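Alcohol dehydrogenase (Aeropyrum pernix, PDB 1H2B) probably catalyses the NAD-dependent oxidation of alcohols, using zinc, in a hyperthermophilic archaeon. Local coordinates at residues 99-110 with 141-152. Residues are numbered along the deposited sequence; the frame is centred on the assembly and turned at random.
Sequences DPVILHPAVTDG and MRTSHRSVIKLP. With ZN (zinc ion), chain K.
Arg146 lays its guanidinium flat over Gly110, with CA of Gly110 under the middle of the group, 3.3 Å from CZ. Glycine suits the spot: its phi is positive, and a beta carbon would run into the arginine. The bend of Arg146 at chi3 (93°) turns the guanidinium over this loop, and Thr108 comes to its edge, Thr108 OG1 2.6 Å from Arg146 NH1, at an angle too poor for a hydrogen bond. With an alanine in place of Arg146, the backbone of Gly110 would probably lose its cover on that side and the Thr108 hydroxyl its neighbour. Next to Gly110, Asp109 binds a zinc ion through OD1 at 2.4 Å, together with Cys112 and Cys115, and OD1 also accepts from Thr111 N. Ser147, small and polar, sends OG 2.7 Å to Ala106 O, donating from 22° off the carbonyl plane; the same hydroxyl accepts from a water that takes the N-H of Thr108. Beyond it, strands 100-103 and 148-150 pair antiparallel within the GroES-like domain, and straight bonds join Ile102 and Ile149 in both directions. The branched side chains of Val101, Ile102, Val148 and Ile149 suit extended backbone. Ile102 and Ile149 lie alongside, pointing the same way, Ile102 CG2 3.7 Å from Ile149 CB, on the face covered by helices 166-181 and 312-323. On the other face Val101 CG1 presses tightly on Val148 CG1 (3.4 Å), while Leu103, CG anti to its carbonyl carbon (chi1 -53°), brings CD2 against Val148 CG2 and CD1 tip to tip with Met141 CE (3.5 Å).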
ATOM      1  N   ASP B  99      19.486  25.039 -23.453  1.00 18.92           N
ATOM      2  CA  ASP B  99      19.174  23.673 -23.026  1.00 17.13           C
ATOM      3  C   ASP B  99      17.663  23.444 -23.219  1.00 16.73           C
ATOM      4  O   ASP B  99      16.873  24.239 -22.716  1.00 16.65           O
ATOM      5  CB  ASP B  99      19.485  23.476 -21.551  1.00 17.23           C
ATOM      6  CG  ASP B  99      20.973  23.354 -21.243  1.00 16.71           C
ATOM      7  OD1 ASP B  99      21.728  23.098 -22.210  1.00 21.37           O
ATOM      8  OD2 ASP B  99      21.391  23.470 -20.045  1.00 19.93           O
ATOM      9  N   PRO B 100      17.251  22.371 -23.878  1.00 16.67           N
ATOM     10  CA  PRO B 100      15.813  22.089 -23.998  1.00 16.18           C
ATOM     11  C   PRO B 100      15.257  21.556 -22.686  1.00 15.75           C
ATOM     12  O   PRO B 100      15.900  20.746 -22.002  1.00 16.16           O
ATOM     13  CB  PRO B 100      15.737  21.009 -25.082  1.00 17.47           C
ATOM     14  CG  PRO B 100      17.125  20.275 -24.924  1.00 19.00           C
ATOM     15  CD  PRO B 100      18.090  21.410 -24.645  1.00 17.24           C
ATOM     16  N   VAL B 101      14.048  22.013 -22.363  1.00 15.40           N
ATOM     17  CA  VAL B 101      13.461  21.699 -21.059  1.00 15.49           C
ATOM     18  C   VAL B 101      11.947  21.553 -21.180  1.00 14.44           C
ATOM     19  O   VAL B 101      11.285  22.088 -22.113  1.00 14.41           O
ATOM     20  CB  VAL B 101      13.740  22.793 -19.992  1.00 15.72           C
ATOM     21  CG1 VAL B 101      15.260  22.903 -19.697  1.00 15.17           C
ATOM     22  CG2 VAL B 101      13.147  24.174 -20.400  1.00 17.17           C
ATOM     23  N   ILE B 102      11.393  20.800 -20.228  1.00 16.08           N
ATOM     24  CA  ILE B 102       9.955  20.743 -20.031  1.00 14.29           C
ATOM     25  C   ILE B 102       9.705  21.224 -18.614  1.00 13.54           C
ATOM     26  O   ILE B 102      10.492  20.991 -17.701  1.00 14.98           O
ATOM     27  CB  ILE B 102       9.376  19.312 -20.290  1.00 13.13           C
ATOM     28  CG1 ILE B 102       7.825  19.301 -20.080  1.00 15.83           C
ATOM     29  CG2 ILE B 102      10.030  18.239 -19.348  1.00 15.77           C
ATOM     30  CD1 ILE B 102       7.219  18.010 -20.700  1.00 16.96           C
ATOM     31  N   LEU B 103       8.608  21.943 -18.434  1.00 12.35           N
ATOM     32  CA  LEU B 103       8.336  22.570 -17.144  1.00 12.77           C
ATOM     33  C   LEU B 103       7.215  21.944 -16.375  1.00 12.42           C
ATOM     34  O   LEU B 103       6.071  21.860 -16.859  1.00 14.08           O
ATOM     35  CB  LEU B 103       8.031  24.082 -17.289  1.00 15.66           C
ATOM     36  CG  LEU B 103       9.104  24.854 -18.061  1.00 15.62           C
ATOM     37  CD1 LEU B 103       8.722  26.365 -18.173  1.00 18.40           C
ATOM     38  CD2 LEU B 103      10.435  24.745 -17.345  1.00 15.74           C
ATOM     39  N   HIS B 104       7.504  21.537 -15.133  1.00 12.78           N
ATOM     40  CA  HIS B 104       6.424  21.197 -14.216  1.00 13.75           C
ATOM     41  C   HIS B 104       5.600  22.457 -13.933  1.00 13.07           C
ATOM     42  O   HIS B 104       6.162  23.538 -13.789  1.00 15.35           O
ATOM     43  CB  HIS B 104       7.004  20.692 -12.903  1.00 13.61           C
ATOM     44  CG  HIS B 104       5.971  20.109 -11.998  1.00 14.58           C
ATOM     45  ND1 HIS B 104       5.136  20.892 -11.232  1.00 15.18           N
ATOM     46  CD2 HIS B 104       5.568  18.832 -11.825  1.00 15.32           C
ATOM     47  CE1 HIS B 104       4.259  20.117 -10.602  1.00 15.55           C
ATOM     48  NE2 HIS B 104       4.511  18.856 -10.944  1.00 13.34           N
ATOM     49  N   PRO B 105       4.273  22.369 -13.963  1.00 13.65           N
ATOM     50  CA  PRO B 105       3.508  23.621 -13.901  1.00 15.40           C
ATOM     51  C   PRO B 105       3.515  24.335 -12.568  1.00 13.42           C
ATOM     52  O   PRO B 105       3.085  25.481 -12.544  1.00 16.82           O
ATOM     53  CB  PRO B 105       2.082  23.203 -14.323  1.00 16.90           C
ATOM     54  CG  PRO B 105       2.054  21.708 -14.278  1.00 20.62           C
ATOM     55  CD  PRO B 105       3.421  21.181 -14.187  1.00 15.65           C
ATOM     56  N   ALA B 106       3.936  23.703 -11.475  1.00 13.24           N
ATOM     57  CA  ALA B 106       3.969  24.334 -10.150  1.00 15.42           C
ATOM     58  C   ALA B 106       5.342  24.936  -9.889  1.00 14.98           C
ATOM     59  O   ALA B 106       6.362  24.348 -10.248  1.00 17.41           O
ATOM     60  CB  ALA B 106       3.707  23.283  -9.075  1.00 17.83           C
ATOM     61  N   VAL B 107       5.364  26.127  -9.320  1.00 14.12           N
ATOM     62  CA  VAL B 107       6.584  26.742  -8.860  1.00 15.68           C
ATOM     63  C   VAL B 107       6.531  26.669  -7.331  1.00 17.95           C
ATOM     64  O   VAL B 107       5.663  27.285  -6.701  1.00 19.53           O
ATOM     65  CB  VAL B 107       6.662  28.218  -9.368  1.00 16.02           C
ATOM     66  CG1 VAL B 107       7.796  28.960  -8.609  1.00 22.22           C
ATOM     67  CG2 VAL B 107       6.908  28.246 -10.855  1.00 15.75           C
ATOM     68  N   THR B 108       7.435  25.895  -6.730  1.00 19.22           N
ATOM     69  CA  THR B 108       7.375  25.587  -5.292  1.00 23.10           C
ATOM     70  C   THR B 108       8.682  25.926  -4.562  1.00 27.72           C
ATOM     71  O   THR B 108       9.720  25.984  -5.186  1.00 30.98           O
ATOM     72  CB  THR B 108       7.065  24.076  -5.069  1.00 24.08           C
ATOM     73  OG1 THR B 108       8.088  23.302  -5.689  1.00 28.10           O
ATOM     74  CG2 THR B 108       5.793  23.655  -5.816  1.00 27.15           C
ATOM     75  N   ASP B 109       8.605  26.102  -3.236  1.00 31.94           N
ATOM     76  CA  ASP B 109       9.773  26.458  -2.386  1.00 37.28           C
ATOM     77  C   ASP B 109      10.752  25.311  -2.045  1.00 38.41           C
ATOM     78  O   ASP B 109      11.964  25.538  -1.862  1.00 40.29           O
ATOM     79  CB  ASP B 109       9.333  27.194  -1.094  1.00 39.16           C
ATOM     80  CG  ASP B 109       8.336  26.386  -0.226  1.00 45.64           C
ATOM     81  OD1 ASP B 109       8.430  25.136  -0.161  1.00 43.99           O
ATOM     82  OD2 ASP B 109       7.429  26.929   0.458  1.00 48.35           O
ATOM     83  N   GLY B 110      10.243  24.087  -1.961  1.00 36.41           N
ATOM     84  CA  GLY B 110      11.061  22.963  -1.534  1.00 38.92           C
ATOM     85  C   GLY B 110      11.324  22.918  -0.028  1.00 42.57           C
ATOM     86  O   GLY B 110      12.069  22.054   0.452  1.00 43.92           O
ATOM     87  N   MET B 141       9.121  33.106 -20.459  1.00 17.53           N
ATOM     88  CA  MET B 141       8.401  32.904 -19.206  1.00 15.15           C
ATOM     89  C   MET B 141       9.390  32.601 -18.102  1.00 15.79           C
ATOM     90  O   MET B 141      10.319  31.843 -18.305  1.00 15.87           O
ATOM     91  CB  MET B 141       7.432  31.698 -19.343  1.00 16.39           C
ATOM     92  CG  MET B 141       6.508  31.591 -18.148  1.00 18.11           C
ATOM     93  SD  MET B 141       5.590  29.977 -18.155  1.00 18.17           S
ATOM     94  CE  MET B 141       6.745  29.042 -17.085  1.00 19.55           C
ATOM     95  N   ARG B 142       9.185  33.230 -16.946  1.00 15.09           N
ATOM     96  CA  ARG B 142       9.952  32.913 -15.749  1.00 15.66           C
ATOM     97  C   ARG B 142       9.367  31.749 -14.953  1.00 16.76           C
ATOM     98  O   ARG B 142       8.119  31.529 -14.906  1.00 17.75           O
ATOM     99  CB  ARG B 142      10.190  34.168 -14.897  1.00 16.25           C
ATOM    100  CG  ARG B 142       8.968  34.755 -14.210  1.00 16.74           C
ATOM    101  CD  ARG B 142       9.268  36.032 -13.441  1.00 17.49           C
ATOM    102  NE  ARG B 142       8.169  36.366 -12.548  1.00 17.57           N
ATOM    103  CZ  ARG B 142       8.292  37.201 -11.512  1.00 18.89           C
ATOM    104  NH1 ARG B 142       9.456  37.821 -11.272  1.00 21.85           N
ATOM    105  NH2 ARG B 142       7.243  37.463 -10.721  1.00 22.52           N
ATOM    106  N   THR B 143      10.279  31.000 -14.325  1.00 14.74           N
ATOM    107  CA  THR B 143       9.880  29.856 -13.524  1.00 15.78           C
ATOM    108  C   THR B 143      10.972  29.576 -12.508  1.00 17.52           C
ATOM    109  O   THR B 143      11.922  30.357 -12.439  1.00 17.51           O
ATOM    110  CB  THR B 143       9.558  28.651 -14.452  1.00 17.56           C
ATOM    111  OG1 THR B 143       9.036  27.601 -13.639  1.00 19.25           O
ATOM    112  CG2 THR B 143      10.806  28.081 -15.123  1.00 18.71           C
ATOM    113  N   SER B 144      10.859  28.454 -11.780  1.00 16.98           N
ATOM    114  CA  SER B 144      11.872  28.035 -10.790  1.00 15.84           C
ATOM    115  C   SER B 144      12.677  26.879 -11.367  1.00 15.48           C
ATOM    116  O   SER B 144      12.174  26.030 -12.093  1.00 16.41           O
ATOM    117  CB  SER B 144      11.218  27.557  -9.511  1.00 19.09           C
ATOM    118  OG  SER B 144      12.184  26.888  -8.673  1.00 19.60           O
ATOM    119  N   HIS B 145      13.978  26.826 -11.036  1.00 15.92           N
ATOM    120  CA  HIS B 145      14.788  25.699 -11.470  1.00 16.34           C
ATOM    121  C   HIS B 145      14.202  24.384 -10.931  1.00 14.99           C
ATOM    122  O   HIS B 145      14.401  23.345 -11.572  1.00 16.68           O
ATOM    123  CB  HIS B 145      16.271  25.844 -10.994  1.00 16.12           C
ATOM    124  CG  HIS B 145      16.454  25.605  -9.535  1.00 18.85           C
ATOM    125  ND1 HIS B 145      16.329  26.600  -8.594  1.00 22.45           N
ATOM    126  CD2 HIS B 145      16.726  24.466  -8.841  1.00 21.03           C
ATOM    127  CE1 HIS B 145      16.502  26.093  -7.384  1.00 26.82           C
ATOM    128  NE2 HIS B 145      16.758  24.806  -7.509  1.00 23.04           N
ATOM    129  N   ARG B 146      13.462  24.462  -9.819  1.00 15.08           N
ATOM    130  CA  ARG B 146      12.831  23.265  -9.236  1.00 15.17           C
ATOM    131  C   ARG B 146      11.741  22.703 -10.169  1.00 16.04           C
ATOM    132  O   ARG B 146      11.343  21.547 -10.004  1.00 15.97           O
ATOM    133  CB  ARG B 146      12.227  23.522  -7.864  1.00 15.75           C
ATOM    134  CG  ARG B 146      13.309  23.713  -6.811  1.00 28.27           C
ATOM    135  CD  ARG B 146      12.721  23.859  -5.419  1.00 30.24           C
ATOM    136  NE  ARG B 146      12.690  22.536  -4.800  1.00 48.59           N
ATOM    137  CZ  ARG B 146      11.596  21.817  -4.598  1.00 40.04           C
ATOM    138  NH1 ARG B 146      10.408  22.286  -4.936  1.00 48.00           N
ATOM    139  NH2 ARG B 146      11.691  20.625  -4.041  1.00 42.58           N
ATOM    140  N   SER B 147      11.280  23.491 -11.131  1.00 15.72           N
ATOM    141  CA  SER B 147      10.206  23.053 -12.032  1.00 14.53           C
ATOM    142  C   SER B 147      10.771  22.489 -13.318  1.00 14.08           C
ATOM    143  O   SER B 147      10.043  22.014 -14.173  1.00 16.77           O
ATOM    144  CB  SER B 147       9.295  24.264 -12.389  1.00 14.49           C
ATOM    145  OG  SER B 147       8.831  24.905 -11.222  1.00 16.67           O
ATOM    146  N   VAL B 148      12.095  22.613 -13.503  1.00 15.01           N
ATOM    147  CA  VAL B 148      12.690  22.241 -14.773  1.00 15.79           C
ATOM    148  C   VAL B 148      13.117  20.775 -14.854  1.00 16.85           C
ATOM    149  O   VAL B 148      13.768  20.258 -13.934  1.00 17.22           O
ATOM    150  CB  VAL B 148      13.951  23.117 -15.033  1.00 15.16           C
ATOM    151  CG1 VAL B 148      14.699  22.693 -16.308  1.00 16.81           C
ATOM    152  CG2 VAL B 148      13.531  24.549 -15.184  1.00 16.26           C
ATOM    153  N   ILE B 149      12.783  20.146 -15.971  1.00 15.21           N
ATOM    154  CA  ILE B 149      13.358  18.842 -16.327  1.00 18.06           C
ATOM    155  C   ILE B 149      14.070  19.013 -17.652  1.00 17.18           C
ATOM    156  O   ILE B 149      13.472  19.414 -18.651  1.00 16.16           O
ATOM    157  CB  ILE B 149      12.279  17.762 -16.409  1.00 17.03           C
ATOM    158  CG1 ILE B 149      11.810  17.457 -15.000  1.00 18.05           C
ATOM    159  CG2 ILE B 149      12.883  16.489 -17.084  1.00 20.68           C
ATOM    160  CD1 ILE B 149      10.670  16.476 -15.009  1.00 19.97           C
ATOM    161  N   LYS B 150      15.370  18.707 -17.646  1.00 19.96           N
ATOM    162  CA  LYS B 150      16.170  18.774 -18.855  1.00 20.82           C
ATOM    163  C   LYS B 150      15.890  17.606 -19.788  1.00 22.21           C
ATOM    164  O   LYS B 150      15.787  16.448 -19.357  1.00 23.03           O
ATOM    165  CB  LYS B 150      17.656  18.752 -18.464  1.00 22.27           C
ATOM    166  CG  LYS B 150      18.115  20.023 -17.937  1.00 25.46           C
ATOM    167  CD  LYS B 150      19.590  19.951 -17.523  1.00 29.59           C
ATOM    168  CE  LYS B 150      20.501  19.918 -18.712  1.00 31.51           C
ATOM    169  NZ  LYS B 150      21.917  19.772 -18.200  1.00 30.10           N
ATOM    170  N   LEU B 151      15.737  17.925 -21.077  1.00 17.39           N
ATOM    171  CA  LEU B 151      15.528  16.942 -22.103  1.00 18.06           C
ATOM    172  C   LEU B 151      16.846  16.703 -22.814  1.00 19.74           C
ATOM    173  O   LEU B 151      17.823  17.463 -22.629  1.00 22.03           O
ATOM    174  CB  LEU B 151      14.464  17.459 -23.066  1.00 18.52           C
ATOM    175  CG  LEU B 151      13.123  17.570 -22.333  1.00 21.36           C
ATOM    176  CD1 LEU B 151      12.162  18.308 -23.152  1.00 19.89           C
ATOM    177  CD2 LEU B 151      12.606  16.164 -22.058  1.00 24.13           C
ATOM    178  N   PRO B 152      16.922  15.626 -23.584  1.00 20.25           N
ATOM    179  CA  PRO B 152      18.187  15.343 -24.288  1.00 23.89           C
ATOM    180  C   PRO B 152      18.572  16.526 -25.162  1.00 23.23           C
ATOM    181  O   PRO B 152      17.731  17.102 -25.856  1.00 23.72           O
ATOM    182  CB  PRO B 152      17.838  14.117 -25.127  1.00 26.01           C
ATOM    183  CG  PRO B 152      16.769  13.423 -24.299  1.00 23.87           C
ATOM    184  CD  PRO B 152      15.908  14.593 -23.842  1.00 22.29           C
TER
HETATM  185 ZN    ZN K1363       6.588  23.710  -0.509  0.50 32.57          ZN
HETATM  186  O   HOH W   1      23.584  22.390 -19.181  1.00 27.65           O
HETATM  187  O   HOH W   2      18.595  19.909 -21.699  1.00 23.88           O
HETATM  188  O   HOH W   3       6.749  26.247 -14.543  1.00 17.05           O
HETATM  189  O   HOH W   4       9.214  24.383  -8.477  1.00 21.92           O